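Long-range contacts in carbohydrate binding family 6 (Clostridium thermocellum, PDB 5A8C), which hydrolyses terminal alpha-L-arabinofuranosyl residues, probably from arabinose-bearing plant polysaccharides, as a five-bladed beta-propeller glycoside hydrolase of family 43: residues S95-V100 and Y117-N122; Y50-H55 and I71-T76; S105-N110 and V165-D170; R186-G191 and G199-M204. One frame throughout, in Å; residues are numbered along the deposited sequence.

Contact 1. Residues S95-V100 and Y117-N122; sequences SRWASV and YGNGGN
N119 reaches across to the backbone of S99 and V100, and its amide ties the loop backbone to its own turn. Its CB lies against the six-membered ring of W97, 3.6 Å from CZ3. With CG anti to the backbone N (chi1 -176°), the amide stands nearly perpendicular to the indole plane, beside the A98 methyl. At the tip, OD1 takes two backbone N-H groups: S99 N at 2.9 Å comes from above the carbonyl plane, whereas V100 N at 3.1 Å approaches nearly along the C=O axis. ND2 donates to N122 O at 3.1 Å, in its own amide plane, and to a water that also binds W97 O and S99 OG. Asparagine suits the place because one short amide offers an acceptor to the loop and a donor to its own turn.

W97 and Y117 approach from opposite directions with planes only 22° apart, but they are slid so far that the rings barely overlap; the hydroxyl OH sits 3.5 Å from W97 CZ2. Both polar ends, W97 NE1 and Y117 OH, bond to D138. V100 CG2 also comes to 3.2 Å from G120 N, where a glycine with positive phi suits the turn. A type I' beta turn from N119 to N122 lies in the short loop that joins strand 112-118 to strand 124-129 of one propeller blade.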
loop_
_atom_site.group_PDB
_atom_site.type_symbol
_atom_site.label_atom_id
_atom_site.label_comp_id
_atom_site.label_asym_id
_atom_site.label_seq_id
_atom_site.Cartn_x
_atom_site.Cartn_y
_atom_site.Cartn_z
ATOM N N SER A 95 -16.783 -1.538 10.252
ATOM C CA SER A 95 -17.346 -2.392 9.255
ATOM C C SER A 95 -18.264 -3.385 9.918
ATOM O O SER A 95 -18.121 -3.691 11.109
ATOM C CB SER A 95 -16.302 -3.145 8.470
ATOM O OG SER A 95 -15.846 -4.271 9.152
ATOM N N ARG A 96 -19.166 -3.954 9.131
ATOM C CA ARG A 96 -20.107 -4.955 9.608
ATOM C C ARG A 96 -19.619 -6.367 9.425
ATOM O O ARG A 96 -20.237 -7.278 9.965
ATOM C CB ARG A 96 -21.440 -4.767 8.927
ATOM C CG ARG A 96 -22.145 -3.507 9.378
ATOM C CD ARG A 96 -23.490 -3.373 8.721
ATOM N NE ARG A 96 -23.373 -2.827 7.375
ATOM C CZ ARG A 96 -24.209 -3.107 6.370
ATOM N NH1 ARG A 96 -25.146 -4.009 6.516
ATOM N NH2 ARG A 96 -24.136 -2.424 5.253
ATOM N N TRP A 97 -18.499 -6.562 8.739
ATOM C CA TRP A 97 -18.096 -7.903 8.347
ATOM C C TRP A 97 -16.621 -8.229 8.589
ATOM O O TRP A 97 -16.266 -9.384 8.603
ATOM C CB TRP A 97 -18.445 -8.141 6.844
ATOM C CG TRP A 97 -17.653 -7.196 5.956
ATOM C CD1 TRP A 97 -17.952 -5.914 5.620
ATOM C CD2 TRP A 97 -16.364 -7.442 5.392
ATOM N NE1 TRP A 97 -16.920 -5.339 4.909
ATOM C CE2 TRP A 97 -15.935 -6.256 4.758
ATOM C CE3 TRP A 97 -15.506 -8.563 5.357
ATOM C CZ2 TRP A 97 -14.721 -6.173 4.109
ATOM C CZ3 TRP A 97 -14.295 -8.449 4.704
ATOM C CH2 TRP A 97 -13.901 -7.260 4.100
ATOM N N ALA A 98 -15.768 -7.208 8.729
ATOM C CA ALA A 98 -14.317 -7.430 8.790
ATOM C C ALA A 98 -13.811 -7.313 10.214
ATOM O O ALA A 98 -14.400 -6.661 11.053
ATOM C CB ALA A 98 -13.605 -6.425 7.883
ATOM N N SER A 99 -12.674 -7.958 10.439
ATOM C CA SER A 99 -12.012 -8.038 11.724
ATOM C C SER A 99 -10.665 -7.319 11.758
ATOM O O SER A 99 -10.208 -6.922 12.851
ATOM C CB SER A 99 -11.815 -9.524 12.118
ATOM O OG SER A 99 -13.079 -10.165 12.194
ATOM N N VAL A 100 -9.989 -7.215 10.630
ATOM C CA VAL A 100 -8.635 -6.656 10.554
ATOM C C VAL A 100 -8.577 -5.714 9.356
ATOM O O VAL A 100 -9.406 -5.820 8.438
ATOM C CB VAL A 100 -7.553 -7.754 10.526
ATOM C CG1 VAL A 100 -7.707 -8.724 11.655
ATOM C CG2 VAL A 100 -7.542 -8.469 9.198
ATOM N N TYR A 117 -8.853 -1.956 2.134
ATOM C CA TYR A 117 -8.092 -2.679 3.142
ATOM C C TYR A 117 -8.324 -4.151 2.995
ATOM O O TYR A 117 -9.355 -4.626 2.502
ATOM C CB TYR A 117 -8.523 -2.223 4.563
ATOM C CG TYR A 117 -9.978 -2.481 4.887
ATOM C CD1 TYR A 117 -10.972 -1.579 4.520
ATOM C CD2 TYR A 117 -10.358 -3.616 5.597
ATOM C CE1 TYR A 117 -12.317 -1.838 4.802
ATOM C CE2 TYR A 117 -11.686 -3.866 5.889
ATOM C CZ TYR A 117 -12.680 -2.988 5.502
ATOM O OH TYR A 117 -13.971 -3.260 5.872
ATOM N N GLY A 118 -7.326 -4.945 3.430
ATOM C CA GLY A 118 -7.463 -6.406 3.403
ATOM C C GLY A 118 -7.886 -6.938 4.741
ATOM O O GLY A 118 -7.209 -6.707 5.764
ATOM N N ASN A 119 -8.974 -7.698 4.774
ATOM C CA ASN A 119 -9.400 -8.419 5.978
ATOM C C ASN A 119 -8.602 -9.710 6.160
ATOM O O ASN A 119 -9.167 -10.793 6.210
ATOM C CB ASN A 119 -10.897 -8.693 5.928
ATOM C CG ASN A 119 -11.435 -9.351 7.195
ATOM O OD1 ASN A 119 -11.043 -8.955 8.303
ATOM N ND2 ASN A 119 -12.334 -10.267 7.051
ATOM N N GLY A 120 -7.261 -9.605 6.190
ATOM C CA GLY A 120 -6.450 -10.737 6.540
ATOM C C GLY A 120 -6.450 -11.864 5.534
ATOM O O GLY A 120 -6.171 -13.005 5.927
ATOM N N GLY A 121 -6.710 -11.544 4.284
ATOM C CA GLY A 121 -6.900 -12.575 3.239
ATOM C C GLY A 121 -8.340 -13.025 3.044
ATOM O O GLY A 121 -8.636 -13.765 2.102
ATOM N N ASN A 122 -9.237 -12.619 3.935
ATOM C CA ASN A 122 -10.654 -12.955 3.922
ATOM C C ASN A 122 -11.474 -11.800 3.414
ATOM O O ASN A 122 -12.282 -11.216 4.134
ATOM C CB ASN A 122 -11.127 -13.353 5.309
ATOM C CG ASN A 122 -10.236 -14.357 5.945
ATOM O OD1 ASN A 122 -9.661 -14.122 7.038
ATOM N ND2 ASN A 122 -10.066 -15.452 5.276
HETATM O O HOH W 1 -13.984 -10.927 9.468
#

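Contact 2. Residues Y50-H55 and I71-T76; sequences YIYCSH and ITCIST
Y50, C73, Y52 and S75 share one face of this antiparallel strand pair, and their orientations define the contact. The C73 thiol, with SG anti to the backbone N (chi1 176°), lies between the two tyrosines but meets them differently. It sits over a face of the Y52 ring, SG being 4.0 Å from the centroid and offset toward the rim, yet it comes to the Y50 ring at the edge, in its plane. The face of Y50 is instead met by S75, whose CB is 3.9 Å from the ring centroid in a CH-pi contact. A small, polarisable cysteine thus fits between two large rings, and the equally small serine lets Y50 fold over it. S75 OG turns to H85 and R48.

The other face carries I51 against I74, CB to CG1 at 4.1 Å, with C53 and T72 next along it. Toward the end of the pair, H55 CB comes to 3.3 Å from T72 OG1, a hydroxyl that bonds to E87. Between the strands run four backbone hydrogen bonds, the straightest from I51 N to I74 O (2.8 Å, 177°).

Chemically, the two middle strands of this four-stranded blade thus differ by face: sulfur-aromatic and CH-pi contacts on the tyrosine side, aliphatic packing on the I51 side, with the buried hydroxyls of T72 and S75 satisfied by residues beyond the pair.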
loop_
_atom_site.group_PDB
_atom_site.type_symbol
_atom_site.label_atom_id
_atom_site.label_comp_id
_atom_site.label_asym_id
_atom_site.label_seq_id
_atom_site.Cartn_x
_atom_site.Cartn_y
_atom_site.Cartn_z
ATOM N N TYR A 50 -0.777 13.043 3.180
ATOM C CA TYR A 50 -1.333 12.137 4.177
ATOM C C TYR A 50 -0.795 10.753 3.884
ATOM O O TYR A 50 -0.848 10.269 2.761
ATOM C CB TYR A 50 -2.871 12.108 4.114
ATOM C CG TYR A 50 -3.546 13.382 4.521
ATOM C CD1 TYR A 50 -3.721 14.412 3.627
ATOM C CD2 TYR A 50 -4.020 13.533 5.801
ATOM C CE1 TYR A 50 -4.321 15.601 4.027
ATOM C CE2 TYR A 50 -4.612 14.722 6.243
ATOM C CZ TYR A 50 -4.757 15.755 5.330
ATOM O OH TYR A 50 -5.364 16.944 5.718
ATOM N N ILE A 51 -0.352 10.074 4.961
ATOM C CA ILE A 51 0.120 8.671 4.875
ATOM C C ILE A 51 -0.753 7.825 5.791
ATOM O O ILE A 51 -0.960 8.173 6.962
ATOM C CB ILE A 51 1.606 8.545 5.281
ATOM C CG1 ILE A 51 2.503 9.447 4.437
ATOM C CG2 ILE A 51 2.026 7.089 5.097
ATOM C CD1 ILE A 51 3.964 9.428 4.875
ATOM N N TYR A 52 -1.285 6.738 5.213
ATOM C CA TYR A 52 -2.119 5.790 5.929
ATOM C C TYR A 52 -1.339 4.497 6.035
ATOM O O TYR A 52 -0.789 4.030 5.016
ATOM C CB TYR A 52 -3.434 5.540 5.123
ATOM C CG TYR A 52 -4.244 6.778 4.949
ATOM C CD1 TYR A 52 -3.900 7.731 3.981
ATOM C CD2 TYR A 52 -5.325 7.073 5.748
ATOM C CE1 TYR A 52 -4.620 8.877 3.820
ATOM C CE2 TYR A 52 -6.066 8.226 5.601
ATOM C CZ TYR A 52 -5.694 9.150 4.642
ATOM O OH TYR A 52 -6.383 10.315 4.440
ATOM N N CYS A 53 -1.372 3.857 7.193
ATOM C CA CYS A 53 -0.534 2.701 7.443
ATOM C C CYS A 53 -1.329 1.617 8.170
ATOM O O CYS A 53 -2.194 1.907 8.995
ATOM C CB CYS A 53 0.656 3.027 8.344
ATOM S SG CYS A 53 1.771 4.260 7.661
ATOM N N SER A 54 -0.964 0.361 7.914
ATOM C CA SER A 54 -1.293 -0.696 8.866
ATOM C C SER A 54 -0.810 -0.282 10.249
ATOM O O SER A 54 0.369 0.078 10.371
ATOM C CB SER A 54 -0.514 -1.962 8.486
ATOM O OG SER A 54 -0.951 -2.512 7.270
ATOM N N HIS A 55 -1.662 -0.317 11.260
ATOM C CA HIS A 55 -1.197 -0.102 12.640
ATOM C C HIS A 55 -0.744 -1.441 13.224
ATOM O O HIS A 55 -1.569 -2.322 13.465
ATOM C CB HIS A 55 -2.290 0.477 13.460
ATOM C CG HIS A 55 -1.969 0.566 14.935
ATOM N ND1 HIS A 55 -0.774 0.807 15.573
ATOM C CD2 HIS A 55 -2.876 0.383 15.917
ATOM C CE1 HIS A 55 -0.985 0.757 16.898
ATOM N NE2 HIS A 55 -2.258 0.519 17.123
ATOM N N ILE A 71 -6.080 1.322 11.105
ATOM C CA ILE A 71 -5.245 2.074 10.165
ATOM C C ILE A 71 -4.858 3.411 10.826
ATOM O O ILE A 71 -5.743 4.174 11.194
ATOM C CB ILE A 71 -6.002 2.335 8.873
ATOM C CG1 ILE A 71 -6.378 1.076 8.183
ATOM C CG2 ILE A 71 -5.235 3.295 7.969
ATOM C CD1 ILE A 71 -5.241 0.260 7.803
ATOM N N THR A 72 -3.564 3.699 10.830
ATOM C CA THR A 72 -3.010 4.950 11.344
ATOM C C THR A 72 -2.906 5.958 10.231
ATOM O O THR A 72 -2.580 5.588 9.104
ATOM C CB THR A 72 -1.568 4.661 11.895
ATOM O OG1 THR A 72 -1.629 3.664 12.890
ATOM C CG2 THR A 72 -0.897 5.914 12.382
ATOM N N CYS A 73 -3.095 7.250 10.538
ATOM C CA CYS A 73 -2.862 8.295 9.534
ATOM C C CYS A 73 -1.990 9.374 10.161
ATOM O O CYS A 73 -2.257 9.843 11.293
ATOM C CB CYS A 73 -4.182 8.916 9.110
ATOM S SG CYS A 73 -4.096 10.271 7.971
ATOM N N ILE A 74 -0.968 9.807 9.415
ATOM C CA ILE A 74 -0.122 10.972 9.758
ATOM C C ILE A 74 -0.105 11.886 8.538
ATOM O O ILE A 74 -0.334 11.454 7.417
ATOM C CB ILE A 74 1.285 10.533 10.213
ATOM C CG1 ILE A 74 2.111 9.941 9.083
ATOM C CG2 ILE A 74 1.210 9.616 11.408
ATOM C CD1 ILE A 74 3.540 9.615 9.450
ATOM N N SER A 75 0.234 13.160 8.750
ATOM C CA SER A 75 0.324 14.058 7.606
ATOM C C SER A 75 1.297 15.159 7.850
ATOM O O SER A 75 1.700 15.480 8.973
ATOM C CB SER A 75 -1.034 14.673 7.220
ATOM O OG SER A 75 -1.417 15.702 8.141
ATOM N N THR A 76 1.638 15.839 6.750
ATOM C CA THR A 76 2.548 16.973 6.792
ATOM C C THR A 76 2.199 17.971 5.708
ATOM O O THR A 76 1.697 17.611 4.666
ATOM C CB THR A 76 3.990 16.501 6.597
ATOM O OG1 THR A 76 4.905 17.579 6.900
ATOM C CG2 THR A 76 4.277 15.973 5.195
#

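Contact 3. Residues S105-N110 and V165-D170; sequences SIVYRN and VFVDDD
Strands 105-109 and 165-167 run nearly parallel, their axes 22° apart in direction, but at 7.3 Å they are too far apart to pair as one sheet. They belong to successive blades of the five-bladed beta-propeller: S105, V107 and R109 direct their side chains at V165 and V167, so the blades meet through side chains.

At the inner end S105 makes the one direct polar link. Its OG, anti to the backbone N (chi1 178°), extends to accept from V165 N at 3.0 Å, with a fairly straight N-H...O angle of 162°. A serine suits the place, being short and able to satisfy a backbone N-H at the start of the neighbouring segment.

Farther out the contact becomes apolar. V107 and V165 cross at about a right angle, CG2 of V107 touching CG1 of V165 at 3.7 Å, while the other V107 branch, CG1, meets V167 CG2 at 4.0 Å. Each of the two V107 methyls thereby serves a different valine, and beta-branched side chains fill the narrow gap between strands without long, flexible tails. M194 from a loop packs on the same valines.

R109 closes the outer end. Its extended chain carries the guanidinium over V167, and NH2 bonds to the carbonyl of G171. The flat group lies with one face on the methyl, V167 CG1 standing 3.8 Å above the plane, over its centre.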
loop_
_atom_site.group_PDB
_atom_site.type_symbol
_atom_site.label_atom_id
_atom_site.label_comp_id
_atom_site.label_asym_id
_atom_site.label_seq_id
_atom_site.Cartn_x
_atom_site.Cartn_y
_atom_site.Cartn_z
ATOM N N SER A 105 -5.088 1.175 0.947
ATOM C CA SER A 105 -4.926 1.937 -0.294
ATOM C C SER A 105 -5.876 3.116 -0.205
ATOM O O SER A 105 -7.039 2.945 0.110
ATOM C CB SER A 105 -5.270 1.074 -1.486
ATOM O OG SER A 105 -5.167 1.770 -2.710
ATOM N N ILE A 106 -5.368 4.341 -0.439
ATOM C CA ILE A 106 -6.169 5.557 -0.301
ATOM C C ILE A 106 -6.345 6.210 -1.684
ATOM O O ILE A 106 -5.368 6.353 -2.442
ATOM C CB ILE A 106 -5.490 6.532 0.697
ATOM C CG1 ILE A 106 -6.348 7.777 0.940
ATOM C CG2 ILE A 106 -4.064 6.887 0.309
ATOM C CD1 ILE A 106 -7.628 7.550 1.672
ATOM N N VAL A 107 -7.548 6.696 -1.918
ATOM C CA VAL A 107 -7.878 7.456 -3.140
ATOM C C VAL A 107 -8.776 8.617 -2.716
ATOM O O VAL A 107 -9.715 8.445 -1.946
ATOM C CB VAL A 107 -8.603 6.574 -4.185
ATOM C CG1 VAL A 107 -8.931 7.386 -5.411
ATOM C CG2 VAL A 107 -7.751 5.397 -4.555
ATOM N N TYR A 108 -8.497 9.801 -3.301
ATOM C CA TYR A 108 -9.369 10.978 -3.192
ATOM C C TYR A 108 -10.142 11.121 -4.512
ATOM O O TYR A 108 -9.522 11.280 -5.552
ATOM C CB TYR A 108 -8.524 12.207 -2.886
ATOM C CG TYR A 108 -9.265 13.522 -2.851
ATOM C CD1 TYR A 108 -10.349 13.732 -2.005
ATOM C CD2 TYR A 108 -8.876 14.598 -3.660
ATOM C CE1 TYR A 108 -11.017 14.952 -1.940
ATOM C CE2 TYR A 108 -9.552 15.803 -3.606
ATOM C CZ TYR A 108 -10.615 15.980 -2.755
ATOM O OH TYR A 108 -11.260 17.196 -2.751
ATOM N N ARG A 109 -11.463 10.962 -4.432
ATOM C CA ARG A 109 -12.292 11.046 -5.655
ATOM C C ARG A 109 -13.644 11.542 -5.252
ATOM O O ARG A 109 -14.115 11.217 -4.144
ATOM C CB ARG A 109 -12.421 9.670 -6.325
ATOM C CG ARG A 109 -12.974 9.757 -7.745
ATOM C CD ARG A 109 -13.112 8.447 -8.421
ATOM N NE ARG A 109 -13.415 8.652 -9.825
ATOM C CZ ARG A 109 -13.595 7.689 -10.720
ATOM N NH1 ARG A 109 -13.537 6.435 -10.375
ATOM N NH2 ARG A 109 -13.849 8.021 -11.976
ATOM N N ASN A 110 -14.328 12.295 -6.103
ATOM C CA ASN A 110 -15.700 12.714 -5.763
ATOM C C ASN A 110 -15.729 13.542 -4.508
ATOM O O ASN A 110 -16.762 13.576 -3.851
ATOM C CB ASN A 110 -16.680 11.496 -5.583
ATOM C CG ASN A 110 -16.582 10.455 -6.699
ATOM O OD1 ASN A 110 -16.500 10.849 -7.881
ATOM N ND2 ASN A 110 -16.597 9.134 -6.338
ATOM N N VAL A 165 -5.363 0.765 -5.554
ATOM C CA VAL A 165 -6.387 1.362 -6.405
ATOM C C VAL A 165 -5.810 2.581 -7.124
ATOM O O VAL A 165 -5.001 3.324 -6.572
ATOM C CB VAL A 165 -7.654 1.664 -5.582
ATOM C CG1 VAL A 165 -8.741 2.317 -6.416
ATOM C CG2 VAL A 165 -8.179 0.407 -4.932
ATOM N N PHE A 166 -6.261 2.759 -8.361
ATOM C CA PHE A 166 -5.775 3.753 -9.266
ATOM C C PHE A 166 -6.947 4.245 -10.146
ATOM O O PHE A 166 -7.705 3.409 -10.615
ATOM C CB PHE A 166 -4.654 3.085 -10.129
ATOM C CG PHE A 166 -4.325 3.842 -11.347
ATOM C CD1 PHE A 166 -3.540 4.993 -11.314
ATOM C CD2 PHE A 166 -4.759 3.408 -12.592
ATOM C CE1 PHE A 166 -3.245 5.731 -12.477
ATOM C CE2 PHE A 166 -4.428 4.093 -13.741
ATOM C CZ PHE A 166 -3.693 5.242 -13.697
ATOM N N VAL A 167 -6.979 5.545 -10.434
ATOM C CA VAL A 167 -8.001 6.139 -11.297
ATOM C C VAL A 167 -7.301 6.676 -12.550
ATOM O O VAL A 167 -6.449 7.540 -12.422
ATOM C CB VAL A 167 -8.811 7.232 -10.573
ATOM C CG1 VAL A 167 -9.886 7.784 -11.489
ATOM C CG2 VAL A 167 -9.400 6.724 -9.279
ATOM N N ASP A 168 -7.671 6.142 -13.708
ATOM C CA ASP A 168 -6.998 6.516 -14.962
ATOM C C ASP A 168 -7.589 7.815 -15.540
ATOM O O ASP A 168 -8.613 8.349 -15.089
ATOM C CB ASP A 168 -7.103 5.368 -15.930
ATOM C CG ASP A 168 -5.970 5.293 -16.954
ATOM O OD1 ASP A 168 -5.117 6.184 -16.994
ATOM O OD2 ASP A 168 -6.023 4.292 -17.724
ATOM N N ASP A 169 -6.903 8.314 -16.570
ATOM C CA ASP A 169 -7.268 9.533 -17.243
ATOM C C ASP A 169 -8.653 9.519 -17.852
ATOM O O ASP A 169 -9.313 10.543 -17.955
ATOM C CB ASP A 169 -6.280 9.800 -18.418
ATOM C CG ASP A 169 -4.902 10.168 -17.992
ATOM O OD1 ASP A 169 -4.709 10.901 -17.005
ATOM O OD2 ASP A 169 -3.940 9.818 -18.743
ATOM N N ASP A 170 -9.089 8.337 -18.303
ATOM C CA ASP A 170 -10.406 8.094 -18.885
ATOM C C ASP A 170 -11.490 7.981 -17.864
ATOM O O ASP A 170 -12.651 7.738 -18.212
ATOM C CB ASP A 170 -10.380 6.820 -19.768
ATOM C CG ASP A 170 -10.031 5.548 -19.012
ATOM O OD1 ASP A 170 -9.850 5.565 -17.806
ATOM O OD2 ASP A 170 -9.942 4.485 -19.686
#

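Contact 4. Residues R186-G191 and G199-M204; sequences RVIKLG and GSAMTM
Water bridges S200 and K189: it donates a hydrogen bond to S200 O, 2.7 Å from the water oxygen, and accepts from the backbone N of K189 and from its NZ at 2.8 Å. The K189 chain curls back to bring both donors to one oxygen, tying the strands where direct pairing has stopped. A lysine is long enough to fold its NZ back to the water bound by its own backbone N.

Farther along, V187 and M202 make the hydrogen-bonded pair, M202 N giving to V187 O at 2.8 Å and V187 N returning to M202 O. Their side chains lie side by side, pointing the same way: V187 CG1 meets M202 CG in one of two M202 conformers, and M204 SD touches the same methyl at 3.7 Å. The pliable thioethers mould themselves round the rigid valine methyl.

On the other face R186 and T203 point the same way, and in one of two T203 conformers CG2 lies over one face of the guanidinium, offset toward the rim. A bend at chi2 (-69°) swings this head over its neighbour, where NE bonds to V152 O and NH1 to N183 O; these bonds fix its plane. I188 spreads over A201, CB to CB at 4.1 Å, the small alanine accommodating the larger chain. Antiparallel pairing that is this short and then splays, with a corner at G199, is that of an outer edge of a propeller blade.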
loop_
_atom_site.group_PDB
_atom_site.type_symbol
_atom_site.label_atom_id
_atom_site.label_comp_id
_atom_site.label_asym_id
_atom_site.label_seq_id
_atom_site.Cartn_x
_atom_site.Cartn_y
_atom_site.Cartn_z
ATOM N N ARG A 186 -4.396 -9.962 -9.602
ATOM C CA ARG A 186 -5.680 -9.703 -10.232
ATOM C C ARG A 186 -5.901 -8.203 -10.321
ATOM O O ARG A 186 -5.386 -7.434 -9.507
ATOM C CB ARG A 186 -6.816 -10.345 -9.443
ATOM C CG ARG A 186 -6.744 -11.858 -9.350
ATOM C CD ARG A 186 -6.998 -12.572 -10.665
ATOM N NE ARG A 186 -6.933 -14.029 -10.549
ATOM C CZ ARG A 186 -5.824 -14.752 -10.587
ATOM N NH1 ARG A 186 -4.649 -14.186 -10.749
ATOM N NH2 ARG A 186 -5.890 -16.073 -10.489
ATOM N N VAL A 187 -6.689 -7.786 -11.303
ATOM C CA VAL A 187 -7.126 -6.410 -11.403
ATOM C C VAL A 187 -8.589 -6.403 -11.808
ATOM O O VAL A 187 -9.010 -7.148 -12.696
ATOM C CB VAL A 187 -6.230 -5.565 -12.342
ATOM C CG1 VAL A 187 -6.131 -6.153 -13.762
ATOM C CG2 VAL A 187 -6.668 -4.128 -12.380
ATOM N N ILE A 188 -9.380 -5.571 -11.160
ATOM C CA ILE A 188 -10.804 -5.440 -11.455
ATOM C C ILE A 188 -11.172 -3.972 -11.559
ATOM O O ILE A 188 -10.632 -3.124 -10.841
ATOM C CB ILE A 188 -11.658 -6.166 -10.410
ATOM C CG1 ILE A 188 -13.129 -6.350 -10.891
ATOM C CG2 ILE A 188 -11.593 -5.502 -9.034
ATOM C CD1 ILE A 188 -13.899 -7.357 -10.067
ATOM N N LYS A 189 -12.073 -3.639 -12.476
ATOM C CA LYS A 189 -12.628 -2.302 -12.519
ATOM C C LYS A 189 -13.531 -2.015 -11.350
ATOM O O LYS A 189 -14.291 -2.864 -10.904
ATOM C CB LYS A 189 -13.404 -2.123 -13.836
ATOM C CG LYS A 189 -12.517 -2.137 -15.019
ATOM C CD LYS A 189 -13.302 -1.931 -16.329
ATOM C CE LYS A 189 -14.375 -2.983 -16.663
ATOM N NZ LYS A 189 -13.839 -4.363 -16.877
ATOM N N LEU A 190 -13.440 -0.771 -10.841
ATOM C CA LEU A 190 -14.399 -0.242 -9.881
ATOM C C LEU A 190 -15.314 0.743 -10.546
ATOM O O LEU A 190 -14.913 1.475 -11.460
ATOM C CB LEU A 190 -13.697 0.431 -8.694
ATOM C CG LEU A 190 -12.664 -0.405 -7.930
ATOM C CD1 LEU A 190 -12.153 0.380 -6.755
ATOM C CD2 LEU A 190 -13.210 -1.744 -7.537
ATOM N N GLY A 191 -16.558 0.809 -10.073
ATOM C CA GLY A 191 -17.450 1.839 -10.529
ATOM C C GLY A 191 -16.996 3.220 -10.113
ATOM O O GLY A 191 -16.174 3.393 -9.189
ATOM N N GLY A 199 -17.801 -5.694 -13.883
ATOM C CA GLY A 199 -17.234 -6.789 -14.668
ATOM C C GLY A 199 -16.471 -7.752 -13.803
ATOM O O GLY A 199 -16.635 -7.833 -12.579
ATOM N N SER A 200 -15.588 -8.470 -14.443
ATOM C CA SER A 200 -14.805 -9.528 -13.841
ATOM C C SER A 200 -13.346 -9.063 -13.606
ATOM O O SER A 200 -12.826 -8.217 -14.321
ATOM C CB SER A 200 -14.826 -10.743 -14.744
ATOM O OG SER A 200 -16.157 -11.245 -14.827
ATOM N N ALA A 201 -12.726 -9.701 -12.642
ATOM C CA ALA A 201 -11.280 -9.524 -12.461
ATOM C C ALA A 201 -10.559 -10.214 -13.623
ATOM O O ALA A 201 -11.058 -11.164 -14.236
ATOM C CB ALA A 201 -10.838 -10.112 -11.137
ATOM N N MET A 202 -9.385 -9.702 -13.896
ATOM C CA MET A 202 -8.515 -10.317 -14.849
ATOM C C MET A 202 -7.161 -10.584 -14.203
ATOM O O MET A 202 -6.817 -10.011 -13.161
ATOM C CB MET A 202 -8.492 -9.596 -16.121
ATOM C CG MET A 202 -7.710 -8.431 -15.996
ATOM S SD MET A 202 -7.451 -7.385 -17.451
ATOM C CE MET A 202 -9.053 -6.709 -17.396
ATOM N N THR A 203 -6.387 -11.463 -14.826
ATOM C CA THR A 203 -5.092 -11.848 -14.314
ATOM C C THR A 203 -3.978 -11.068 -14.923
ATOM O O THR A 203 -4.014 -10.674 -16.095
ATOM C CB THR A 203 -4.848 -13.333 -14.610
ATOM O OG1 THR A 203 -4.744 -13.652 -15.990
ATOM C CG2 THR A 203 -5.871 -14.065 -13.838
ATOM N N MET A 204 -2.973 -10.774 -14.036
ATOM C CA MET A 204 -1.697 -10.222 -14.484
ATOM C C MET A 204 -0.585 -11.098 -13.970
ATOM O O MET A 204 -0.764 -11.917 -13.079
ATOM C CB MET A 204 -1.504 -8.771 -13.992
ATOM C CG MET A 204 -2.467 -7.790 -14.565
ATOM S SD MET A 204 -2.387 -6.150 -13.875
ATOM C CE MET A 204 -0.676 -5.731 -14.204
HETATM O O HOH W 2 -13.395 -5.528 -14.371
#

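In the fold
Contacts 2, 1 and 3 follow the ring of propeller blades, and contact 4 lies farther round. Contact 2 joins strands within one blade, and its Y52 packs on I106 of the next, CE1 to CG1 at 3.5 Å. Contacts 1 and 3 share that next sheet through adjacent strands 104-109 and 112-118, though their centres are about 21 Å apart. Contact 3 bridges to the following blade, where contact 4 lies: V165 CG1 meets L190 CD1 at 3.9 Å. The side chains of S105 and S54 are about 6 and 8 Å from the bound calcium. S54 is also about 5 Å from a Tris molecule, probably from the crystallisation liquor, which may mark a pocket near the central calcium.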